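Side-chain contacts in calcium homeostasis modulator 1 (Oryzias latipes, PDB 6LMT), which probably forms a large-pore ion channel of the calcium homeostasis modulator family, assembled from eight subunits: residues A[75-80]-A[93-98]; A[130-135]-A[174-179]; A[141-146]-A[152-157]. All coordinates share one frame; numbering follows the deposited sequence.

Interaction 1 of 3, residues A[75-80]-A[93-98]; sequences SVLAEE and SVLRYM
Leu-77 reaches across from helix 74-82 to meet Leu-95 and Met-98 of helix 92-105, and these three apolar side chains bury most of the surface in the contact. Its CD1 methyl does the touching, lying 3.7 Å from CD2 of Leu-95 and 3.6 Å from SD of Met-98. The CA–CB bond of Leu-77 does not itself point at the other helix; the placing of CG opposite the backbone N (chi1 174°) carries the branched end across. Leu-95 and Met-98 both start out toward helix 74-82 but approach Leu-77 differently. The leucines meet at a slant, methyl against methyl, whereas Met-98 runs past Leu-77 in the opposite direction, and its sulfur also comes within 4.1 Å of Leu-77 CB. A bend at the last torsion of Met-98 (chi3 -66°) turns the methyl off the line of an otherwise extended chain. Glu-80 joins through its aliphatic root, with CB 3.8 Å from Leu-95 CD2, so Leu-95 CD2 touches both Leu-77 and Glu-80, about one helical turn apart. No hydrogen bond crosses between the segments. The axes of the two short segments run roughly antiparallel (147°) and come no closer than 11.0 Å, so side chains bridge the gap. The two helices form a helical hairpin closed by residues 83-91, where Lys-90 packs on both Glu-80 and Leu-95. Leu-77 also touches Leu-99 and Ile-102 further along helix 92-105, while Trp-217 of the long helix 210-258 packs against Val-76 and Met-98, so three helices come together here.

Interaction 2 of 3, residues A[130-135]-A[174-179]; sequences INLDIE and TRYIKC. With Y01 (cholesterol hemisuccinate), chain J.
Leu-132 points its forked end at Ile-177 of helix 167-202, and the two side chains meet tip to tip. CD1 of Ile-177 sits at the fork of the leucine, 3.8 Å from both CD1 and CD2 of Leu-132. The CA–CB bond of Leu-132 does not aim at the helix; its CG lies opposite the carbonyl carbon (chi1 -74°), and the extended second torsion brings the methyls nearer. Ile-177 CD1 extends toward the loop. Tyr-176 CG instead lies opposite the backbone N (chi1 171°), and its ring runs past Leu-132 in the opposite direction. Leu-132 CD2 lies at the ring edge, in its plane, 4.0 Å from Tyr-176 CD2. Beside this apolar contact, Asn-131 lines a cholesterol hemisuccinate pocket: its OD1 is 3.7 Å from the succinate OAH, a proximity rather than a hydrogen bond. Phe-137 packs on Leu-132 and meets the Tyr-176 ring, while Phe-124 and Leu-125 of helix 122-128 touch Ile-177. The loop thus packs against Phe-137 and helix 167-202, with helix 122-128 also bordering Ile-177; Lys-178 of helix 167-202 forms a salt bridge with Glu-38 of a neighbouring subunit.

Interaction 3 of 3, residues A[141-146]-A[152-157]; sequences SLVIGM and LKFLAR
This is an apolar contact between a loop and a helix, in which Leu-142, Val-143 and Met-146 gather round the ring of Phe-154 in the excursion between helices 122-128 and 167-202. Phe-154 is buried and contributes the largest area; its CG lies opposite the backbone N (chi1 -180°), and the ring projects from helix 148-155 into the curve of the loop. Met-146 arrives from one face. Its chain, extended beyond CG, crosses the phenylalanine side chain at about a right angle and ends with CE 4.1 Å from the ring centroid, 26° off the normal, as a CH-pi contact. That methyl is displaced from the middle toward the rim, nearest to Phe-154 CD1 at 3.8 Å. The sulfur is more oblique: Met-146 SD stands 4.9 Å from the centroid and also approaches Phe-154 CB.

Leu-142 uses a different side of the ring, its CD1 lying at the edge near the plane, 4.2 Å from Phe-154 CZ. Val-143 comes in obliquely, with CG1 4.0 Å from Phe-154 CD2. Three loop side chains thus grip one ring without any hydrogen bond between the segments. Between Val-143 and Met-146, Gly-145 has a positive phi of 77°, consistent with a turn after which Met-146 again points toward the helix.

Phe-164 meets the same ring with its plane tilted, Leu-142 also packs on Asp-166, and Lys-151 touches both Val-143 and Met-146. No other protein chain touches the two segments. The Met-146 and Phe-154 pair is a Met-aromatic contact, here joining an irregular loop to the short helix that follows it, far from the centre of the chain.

Overall arrangement
Interaction 1 lies on the opposite side of the chain's centre from the other two, its centre 48 Å from that of interaction 2 and 56 Å from that of interaction 3. It is a buried helix-to-helix contact, whereas the others are partly buried and dock loop onto helix. Interaction 3 is nested in the chain segment that interaction 2 closes, and the two touch: Ile-134 packs on Val-143, Leu-155 and, on helix 167-202, Val-169, so the loop and both helices are joined. All three rely on apolar packing without cross-segment hydrogen bonds. Aliphatic groups and a thioether make interaction 1, a tyrosine edge enters interaction 2, and interaction 3 centres on a phenylalanine ring met over a face, at an edge and obliquely.

Interaction 1 of 3, residues A[75-80]-A[93-98]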
loop_
_atom_site.group_PDB
_atom_site.type_symbol
_atom_site.label_atom_id
_atom_site.label_comp_id
_atom_site.label_asym_id
_atom_site.label_seq_id
_atom_site.Cartn_x
_atom_site.Cartn_y
_atom_site.Cartn_z
ATOM N N SER A 75 -13.168 19.315 34.018
ATOM C CA SER A 75 -12.744 20.505 34.736
ATOM C C SER A 75 -13.907 21.454 34.938
ATOM O O SER A 75 -13.992 22.122 35.972
ATOM C CB SER A 75 -11.617 21.197 33.980
ATOM O OG SER A 75 -12.071 21.665 32.728
ATOM N N VAL A 76 -14.817 21.510 33.965
ATOM C CA VAL A 76 -15.980 22.379 34.070
ATOM C C VAL A 76 -16.962 21.810 35.082
ATOM O O VAL A 76 -17.597 22.549 35.843
ATOM C CB VAL A 76 -16.623 22.559 32.685
ATOM C CG1 VAL A 76 -17.671 23.629 32.729
ATOM C CG2 VAL A 76 -15.576 22.883 31.652
ATOM N N LEU A 77 -17.067 20.485 35.134
ATOM C CA LEU A 77 -17.878 19.829 36.149
ATOM C C LEU A 77 -17.256 19.954 37.535
ATOM O O LEU A 77 -17.975 20.107 38.527
ATOM C CB LEU A 77 -18.084 18.366 35.760
ATOM C CG LEU A 77 -18.777 17.409 36.718
ATOM C CD1 LEU A 77 -20.134 17.910 37.104
ATOM C CD2 LEU A 77 -18.888 16.066 36.057
ATOM N N ALA A 78 -15.927 19.883 37.628
ATOM C CA ALA A 78 -15.279 20.067 38.922
ATOM C C ALA A 78 -15.388 21.506 39.396
ATOM O O ALA A 78 -15.432 21.753 40.607
ATOM C CB ALA A 78 -13.816 19.650 38.855
ATOM N N GLU A 79 -15.432 22.454 38.457
ATOM C CA GLU A 79 -15.675 23.851 38.792
ATOM C C GLU A 79 -17.052 24.038 39.413
ATOM O O GLU A 79 -17.197 24.730 40.424
ATOM C CB GLU A 79 -15.534 24.715 37.539
ATOM C CG GLU A 79 -15.877 26.176 37.748
ATOM C CD GLU A 79 -14.870 26.903 38.599
ATOM O OE1 GLU A 79 -13.683 26.538 38.540
ATOM O OE2 GLU A 79 -15.260 27.826 39.342
ATOM N N GLU A 80 -18.073 23.409 38.830
ATOM C CA GLU A 80 -19.432 23.562 39.331
ATOM C C GLU A 80 -19.640 22.889 40.676
ATOM O O GLU A 80 -20.406 23.389 41.501
ATOM C CB GLU A 80 -20.428 22.993 38.327
ATOM C CG GLU A 80 -20.456 23.734 37.023
ATOM C CD GLU A 80 -21.005 25.121 37.167
ATOM O OE1 GLU A 80 -21.911 25.316 38.002
ATOM O OE2 GLU A 80 -20.526 26.022 36.449
ATOM N N SER A 93 -29.400 17.484 39.429
ATOM C CA SER A 93 -29.646 16.359 38.536
ATOM C C SER A 93 -28.869 16.484 37.237
ATOM O O SER A 93 -28.516 15.467 36.635
ATOM C CB SER A 93 -31.133 16.233 38.222
ATOM O OG SER A 93 -31.554 17.288 37.379
ATOM N N VAL A 94 -28.612 17.710 36.782
ATOM C CA VAL A 94 -27.821 17.917 35.575
ATOM C C VAL A 94 -26.356 17.603 35.840
ATOM O O VAL A 94 -25.665 17.041 34.986
ATOM C CB VAL A 94 -28.027 19.353 35.060
ATOM C CG1 VAL A 94 -27.157 19.653 33.854
ATOM C CG2 VAL A 94 -29.471 19.558 34.702
ATOM N N LEU A 95 -25.872 17.915 37.043
ATOM C CA LEU A 95 -24.506 17.560 37.404
ATOM C C LEU A 95 -24.355 16.057 37.583
ATOM O O LEU A 95 -23.337 15.484 37.183
ATOM C CB LEU A 95 -24.094 18.289 38.678
ATOM C CG LEU A 95 -24.032 19.810 38.605
ATOM C CD1 LEU A 95 -23.744 20.383 39.969
ATOM C CD2 LEU A 95 -23.000 20.272 37.610
ATOM N N ARG A 96 -25.352 15.402 38.184
ATOM C CA ARG A 96 -25.298 13.952 38.314
ATOM C C ARG A 96 -25.410 13.259 36.970
ATOM O O ARG A 96 -24.785 12.214 36.766
ATOM C CB ARG A 96 -26.397 13.433 39.236
ATOM C CG ARG A 96 -26.172 13.693 40.706
ATOM C CD ARG A 96 -27.085 12.811 41.542
ATOM N NE ARG A 96 -28.500 13.104 41.342
ATOM C CZ ARG A 96 -29.193 13.960 42.081
ATOM N NH1 ARG A 96 -28.604 14.601 43.079
ATOM N NH2 ARG A 96 -30.476 14.164 41.834
ATOM N N TYR A 97 -26.188 13.821 36.044
ATOM C CA TYR A 97 -26.322 13.198 34.736
ATOM C C TYR A 97 -25.041 13.347 33.937
ATOM O O TYR A 97 -24.652 12.444 33.192
ATOM C CB TYR A 97 -27.493 13.806 33.971
ATOM C CG TYR A 97 -27.742 13.057 32.712
ATOM C CD1 TYR A 97 -28.359 11.827 32.764
ATOM C CD2 TYR A 97 -27.313 13.534 31.483
ATOM C CE1 TYR A 97 -28.567 11.108 31.645
ATOM C CE2 TYR A 97 -27.516 12.806 30.346
ATOM C CZ TYR A 97 -28.150 11.591 30.441
ATOM O OH TYR A 97 -28.385 10.815 29.341
ATOM N N MET A 98 -24.379 14.482 34.097
ATOM C CA MET A 98 -23.134 14.780 33.407
ATOM C C MET A 98 -22.012 13.858 33.856
ATOM O O MET A 98 -21.248 13.346 33.032
ATOM C CB MET A 98 -22.804 16.219 33.722
ATOM C CG MET A 98 -21.742 16.889 33.011
ATOM S SD MET A 98 -21.776 18.432 33.937
ATOM C CE MET A 98 -23.370 19.107 33.502
#

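Interaction 2 of 3, residues A[130-135]-A[174-179]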
loop_
_atom_site.group_PDB
_atom_site.type_symbol
_atom_site.label_atom_id
_atom_site.label_comp_id
_atom_site.label_asym_id
_atom_site.label_seq_id
_atom_site.Cartn_x
_atom_site.Cartn_y
_atom_site.Cartn_z
ATOM N N ILE A 130 -0.922 -22.897 40.003
ATOM C CA ILE A 130 -0.604 -23.607 41.237
ATOM C C ILE A 130 -1.838 -24.190 41.895
ATOM O O ILE A 130 -1.715 -24.940 42.865
ATOM C CB ILE A 130 0.103 -22.721 42.277
ATOM C CG1 ILE A 130 -0.788 -21.562 42.681
ATOM C CG2 ILE A 130 1.410 -22.210 41.758
ATOM C CD1 ILE A 130 -0.286 -20.834 43.867
ATOM N N ASN A 131 -3.020 -23.850 41.408
ATOM C CA ASN A 131 -4.274 -24.398 41.886
ATOM C C ASN A 131 -4.695 -25.628 41.115
ATOM O O ASN A 131 -5.787 -26.140 41.347
ATOM C CB ASN A 131 -5.374 -23.346 41.798
ATOM C CG ASN A 131 -5.187 -22.236 42.783
ATOM O OD1 ASN A 131 -4.864 -22.468 43.937
ATOM N ND2 ASN A 131 -5.374 -21.016 42.330
ATOM N N LEU A 132 -3.863 -26.109 40.206
ATOM C CA LEU A 132 -4.219 -27.258 39.404
ATOM C C LEU A 132 -4.104 -28.540 40.200
ATOM O O LEU A 132 -3.462 -28.606 41.247
ATOM C CB LEU A 132 -3.345 -27.356 38.166
ATOM C CG LEU A 132 -3.667 -26.353 37.075
ATOM C CD1 LEU A 132 -2.630 -26.437 36.017
ATOM C CD2 LEU A 132 -5.008 -26.672 36.504
ATOM N N ASP A 133 -4.761 -29.565 39.685
ATOM C CA ASP A 133 -4.708 -30.924 40.207
ATOM C C ASP A 133 -4.092 -31.735 39.079
ATOM O O ASP A 133 -4.793 -32.138 38.150
ATOM C CB ASP A 133 -6.100 -31.410 40.577
ATOM C CG ASP A 133 -6.084 -32.661 41.399
ATOM O OD1 ASP A 133 -4.987 -33.147 41.723
ATOM O OD2 ASP A 133 -7.177 -33.165 41.722
ATOM N N ILE A 134 -2.780 -31.969 39.145
ATOM C CA ILE A 134 -2.031 -32.314 37.939
ATOM C C ILE A 134 -2.227 -33.759 37.504
ATOM O O ILE A 134 -1.781 -34.142 36.415
ATOM C CB ILE A 134 -0.557 -31.951 38.194
ATOM C CG1 ILE A 134 0.154 -31.632 36.879
ATOM C CG2 ILE A 134 0.144 -33.062 38.922
ATOM C CD1 ILE A 134 -0.427 -30.428 36.179
ATOM N N GLU A 135 -2.937 -34.561 38.297
ATOM C CA GLU A 135 -3.231 -35.936 37.920
ATOM C C GLU A 135 -4.268 -36.036 36.812
ATOM O O GLU A 135 -4.467 -37.126 36.269
ATOM C CB GLU A 135 -3.699 -36.714 39.144
ATOM C CG GLU A 135 -2.584 -37.087 40.095
ATOM C CD GLU A 135 -2.173 -35.973 41.040
ATOM O OE1 GLU A 135 -2.802 -34.897 41.024
ATOM O OE2 GLU A 135 -1.204 -36.181 41.802
ATOM N N THR A 174 -2.752 -26.001 29.932
ATOM C CA THR A 174 -2.989 -24.714 29.301
ATOM C C THR A 174 -4.337 -24.679 28.599
ATOM O O THR A 174 -5.037 -23.670 28.660
ATOM C CB THR A 174 -1.860 -24.410 28.327
ATOM O OG1 THR A 174 -0.626 -24.438 29.038
ATOM C CG2 THR A 174 -2.015 -23.059 27.687
ATOM N N ARG A 175 -4.724 -25.773 27.943
ATOM C CA ARG A 175 -6.015 -25.819 27.268
ATOM C C ARG A 175 -7.177 -25.826 28.237
ATOM O O ARG A 175 -8.224 -25.251 27.941
ATOM C CB ARG A 175 -6.100 -27.040 26.377
ATOM C CG ARG A 175 -5.401 -26.867 25.099
ATOM C CD ARG A 175 -5.531 -28.093 24.321
ATOM N NE ARG A 175 -4.995 -27.946 22.983
ATOM C CZ ARG A 175 -5.700 -27.525 21.943
ATOM N NH1 ARG A 175 -6.971 -27.221 22.086
ATOM N NH2 ARG A 175 -5.140 -27.434 20.756
ATOM N N TYR A 176 -7.008 -26.474 29.381
ATOM C CA TYR A 176 -8.046 -26.492 30.397
ATOM C C TYR A 176 -8.274 -25.116 31.000
ATOM O O TYR A 176 -9.418 -24.696 31.175
ATOM C CB TYR A 176 -7.669 -27.512 31.459
ATOM C CG TYR A 176 -8.523 -27.511 32.683
ATOM C CD1 TYR A 176 -9.846 -27.890 32.630
ATOM C CD2 TYR A 176 -7.989 -27.176 33.905
ATOM C CE1 TYR A 176 -10.617 -27.906 33.745
ATOM C CE2 TYR A 176 -8.753 -27.194 35.029
ATOM C CZ TYR A 176 -10.068 -27.564 34.943
ATOM O OH TYR A 176 -10.843 -27.580 36.067
ATOM N N ILE A 177 -7.207 -24.389 31.307
ATOM C CA ILE A 177 -7.371 -23.085 31.932
ATOM C C ILE A 177 -7.807 -22.035 30.919
ATOM O O ILE A 177 -8.610 -21.161 31.243
ATOM C CB ILE A 177 -6.076 -22.709 32.674
ATOM C CG1 ILE A 177 -5.868 -23.655 33.847
ATOM C CG2 ILE A 177 -6.121 -21.331 33.226
ATOM C CD1 ILE A 177 -4.533 -23.508 34.505
ATOM N N LYS A 178 -7.347 -22.125 29.676
ATOM C CA LYS A 178 -7.773 -21.172 28.665
ATOM C C LYS A 178 -9.238 -21.358 28.293
ATOM O O LYS A 178 -9.918 -20.384 27.969
ATOM C CB LYS A 178 -6.876 -21.281 27.440
ATOM C CG LYS A 178 -7.146 -20.242 26.405
ATOM C CD LYS A 178 -6.172 -20.260 25.290
ATOM C CE LYS A 178 -6.541 -19.202 24.292
ATOM N NZ LYS A 178 -5.541 -19.139 23.219
ATOM N N CYS A 179 -9.745 -22.584 28.385
ATOM C CA CYS A 179 -11.170 -22.838 28.233
ATOM C C CYS A 179 -11.997 -22.148 29.311
ATOM O O CYS A 179 -13.026 -21.536 29.007
ATOM C CB CYS A 179 -11.418 -24.341 28.253
ATOM S SG CYS A 179 -13.110 -24.796 28.408
HETATM C CAA Y01 J . -13.664 -7.196 37.718
HETATM C CBA Y01 J . -12.977 -7.790 36.502
HETATM C CAB Y01 J . -11.662 -7.079 36.238
HETATM C CAN Y01 J . -12.780 -9.297 36.658
HETATM C CAJ Y01 J . -11.905 -9.730 37.805
HETATM C CAO Y01 J . -12.178 -11.151 38.229
HETATM C CBB Y01 J . -11.291 -11.715 39.351
HETATM C CAC Y01 J . -11.102 -10.661 40.438
HETATM C CBE Y01 J . -11.900 -13.031 39.879
HETATM C CAP Y01 J . -12.434 -13.929 38.727
HETATM C CAQ Y01 J . -11.963 -15.361 39.017
HETATM C CBG Y01 J . -11.781 -15.339 40.526
HETATM C CBI Y01 J . -11.067 -13.998 40.783
HETATM C CAE Y01 J . -9.611 -14.018 40.303
HETATM C CAU Y01 J . -11.129 -13.798 42.302
HETATM C CAS Y01 J . -10.462 -14.951 43.068
HETATM C CBF Y01 J . -11.002 -16.349 42.712
HETATM C CBD Y01 J . -11.101 -16.529 41.185
HETATM C CAK Y01 J . -11.818 -17.831 40.863
HETATM C CAI Y01 J . -11.172 -18.966 41.585
HETATM C CAZ Y01 J . -10.379 -18.817 42.635
HETATM C CAV Y01 J . -9.674 -20.008 43.242
HETATM C CBH Y01 J . -10.172 -17.496 43.370
HETATM C CAD Y01 J . -8.667 -17.166 43.361
HETATM C CAT Y01 J . -10.626 -17.746 44.827
HETATM C CAR Y01 J . -9.944 -18.964 45.467
HETATM C CBC Y01 J . -10.139 -20.227 44.664
HETATM O OAW Y01 J . -9.343 -21.312 45.227
HETATM C CAY Y01 J . -9.570 -22.555 44.807
HETATM O OAG Y01 J . -10.568 -22.904 44.243
HETATM C CAM Y01 J . -8.421 -23.474 45.111
HETATM C CAL Y01 J . -8.561 -24.850 44.492
HETATM C CAX Y01 J . -7.427 -25.815 44.790
HETATM O OAH Y01 J . -6.500 -25.430 45.531
HETATM O OAF Y01 J . -7.474 -26.950 44.276
#

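Interaction 3 of 3, residues A[141-146]-A[152-157]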
loop_
_atom_site.group_PDB
_atom_site.type_symbol
_atom_site.label_atom_id
_atom_site.label_comp_id
_atom_site.label_asym_id
_atom_site.label_seq_id
_atom_site.Cartn_x
_atom_site.Cartn_y
_atom_site.Cartn_z
ATOM N N SER A 141 3.171 -39.857 38.176
ATOM C CA SER A 141 4.485 -39.950 38.792
ATOM C C SER A 141 5.265 -38.650 38.726
ATOM O O SER A 141 6.464 -38.654 39.024
ATOM C CB SER A 141 5.303 -41.053 38.123
ATOM O OG SER A 141 5.639 -40.690 36.796
ATOM N N LEU A 142 4.632 -37.549 38.322
ATOM C CA LEU A 142 5.326 -36.269 38.320
ATOM C C LEU A 142 5.501 -35.732 39.730
ATOM O O LEU A 142 6.631 -35.542 40.185
ATOM C CB LEU A 142 4.564 -35.255 37.466
ATOM C CG LEU A 142 4.508 -35.488 35.960
ATOM C CD1 LEU A 142 3.625 -34.449 35.330
ATOM C CD2 LEU A 142 5.901 -35.437 35.365
ATOM N N VAL A 143 4.401 -35.516 40.444
ATOM C CA VAL A 143 4.433 -34.833 41.729
ATOM C C VAL A 143 4.542 -35.784 42.904
ATOM O O VAL A 143 4.282 -35.368 44.042
ATOM C CB VAL A 143 3.215 -33.909 41.902
ATOM C CG1 VAL A 143 3.274 -32.778 40.898
ATOM C CG2 VAL A 143 1.944 -34.697 41.745
ATOM N N ILE A 144 4.905 -37.042 42.678
ATOM C CA ILE A 144 5.334 -37.899 43.776
ATOM C C ILE A 144 6.836 -37.726 43.905
ATOM O O ILE A 144 7.523 -37.359 42.946
ATOM C CB ILE A 144 4.952 -39.381 43.576
ATOM C CG1 ILE A 144 5.674 -39.976 42.364
ATOM C CG2 ILE A 144 3.446 -39.534 43.454
ATOM C CD1 ILE A 144 5.659 -41.481 42.325
ATOM N N GLY A 145 7.356 -37.954 45.108
ATOM C CA GLY A 145 8.748 -37.675 45.375
ATOM C C GLY A 145 9.078 -36.212 45.577
ATOM O O GLY A 145 10.251 -35.885 45.804
ATOM N N MET A 146 8.092 -35.324 45.489
ATOM C CA MET A 146 8.266 -33.904 45.732
ATOM C C MET A 146 7.658 -33.519 47.070
ATOM O O MET A 146 6.756 -34.178 47.588
ATOM C CB MET A 146 7.615 -33.067 44.631
ATOM C CG MET A 146 8.279 -33.130 43.287
ATOM S SD MET A 146 7.400 -32.106 42.109
ATOM C CE MET A 146 8.282 -32.510 40.614
ATOM N N LEU A 152 4.630 -26.920 44.351
ATOM C CA LEU A 152 4.169 -25.572 44.056
ATOM C C LEU A 152 5.115 -24.857 43.110
ATOM O O LEU A 152 4.673 -24.071 42.271
ATOM C CB LEU A 152 4.000 -24.770 45.337
ATOM C CG LEU A 152 2.782 -25.117 46.167
ATOM C CD1 LEU A 152 2.811 -24.338 47.450
ATOM C CD2 LEU A 152 1.540 -24.799 45.386
ATOM N N LYS A 153 6.418 -25.105 43.231
ATOM C CA LYS A 153 7.356 -24.555 42.263
ATOM C C LYS A 153 7.227 -25.235 40.915
ATOM O O LYS A 153 7.490 -24.613 39.883
ATOM C CB LYS A 153 8.787 -24.695 42.761
ATOM C CG LYS A 153 9.117 -23.855 43.957
ATOM C CD LYS A 153 10.558 -24.047 44.348
ATOM C CE LYS A 153 10.878 -23.288 45.606
ATOM N NZ LYS A 153 12.280 -23.515 46.025
ATOM N N PHE A 154 6.842 -26.509 40.909
ATOM C CA PHE A 154 6.673 -27.250 39.669
ATOM C C PHE A 154 5.455 -26.760 38.895
ATOM O O PHE A 154 5.521 -26.557 37.681
ATOM C CB PHE A 154 6.559 -28.738 39.997
ATOM C CG PHE A 154 6.384 -29.616 38.807
ATOM C CD1 PHE A 154 7.450 -29.917 37.994
ATOM C CD2 PHE A 154 5.148 -30.146 38.505
ATOM C CE1 PHE A 154 7.287 -30.715 36.902
ATOM C CE2 PHE A 154 4.982 -30.937 37.416
ATOM C CZ PHE A 154 6.057 -31.225 36.614
ATOM N N LEU A 155 4.333 -26.570 39.585
ATOM C CA LEU A 155 3.110 -26.105 38.954
ATOM C C LEU A 155 3.169 -24.644 38.568
ATOM O O LEU A 155 2.438 -24.229 37.672
ATOM C CB LEU A 155 1.927 -26.321 39.886
ATOM C CG LEU A 155 1.544 -27.755 40.200
ATOM C CD1 LEU A 155 0.441 -27.769 41.208
ATOM C CD2 LEU A 155 1.129 -28.454 38.948
ATOM N N ALA A 156 4.016 -23.859 39.221
ATOM C CA ALA A 156 4.128 -22.451 38.892
ATOM C C ALA A 156 4.822 -22.214 37.567
ATOM O O ALA A 156 4.687 -21.130 37.009
ATOM C CB ALA A 156 4.865 -21.718 39.993
ATOM N N ARG A 157 5.545 -23.194 37.044
ATOM C CA ARG A 157 6.289 -23.023 35.809
ATOM C C ARG A 157 5.505 -23.453 34.581
ATOM O O ARG A 157 6.026 -23.339 33.473
ATOM C CB ARG A 157 7.604 -23.782 35.898
ATOM C CG ARG A 157 8.525 -23.238 36.968
ATOM C CD ARG A 157 9.922 -23.804 36.871
ATOM N NE ARG A 157 9.980 -25.236 37.145
ATOM C CZ ARG A 157 10.249 -25.769 38.336
ATOM N NH1 ARG A 157 10.509 -24.991 39.376
ATOM N NH2 ARG A 157 10.281 -27.085 38.484
#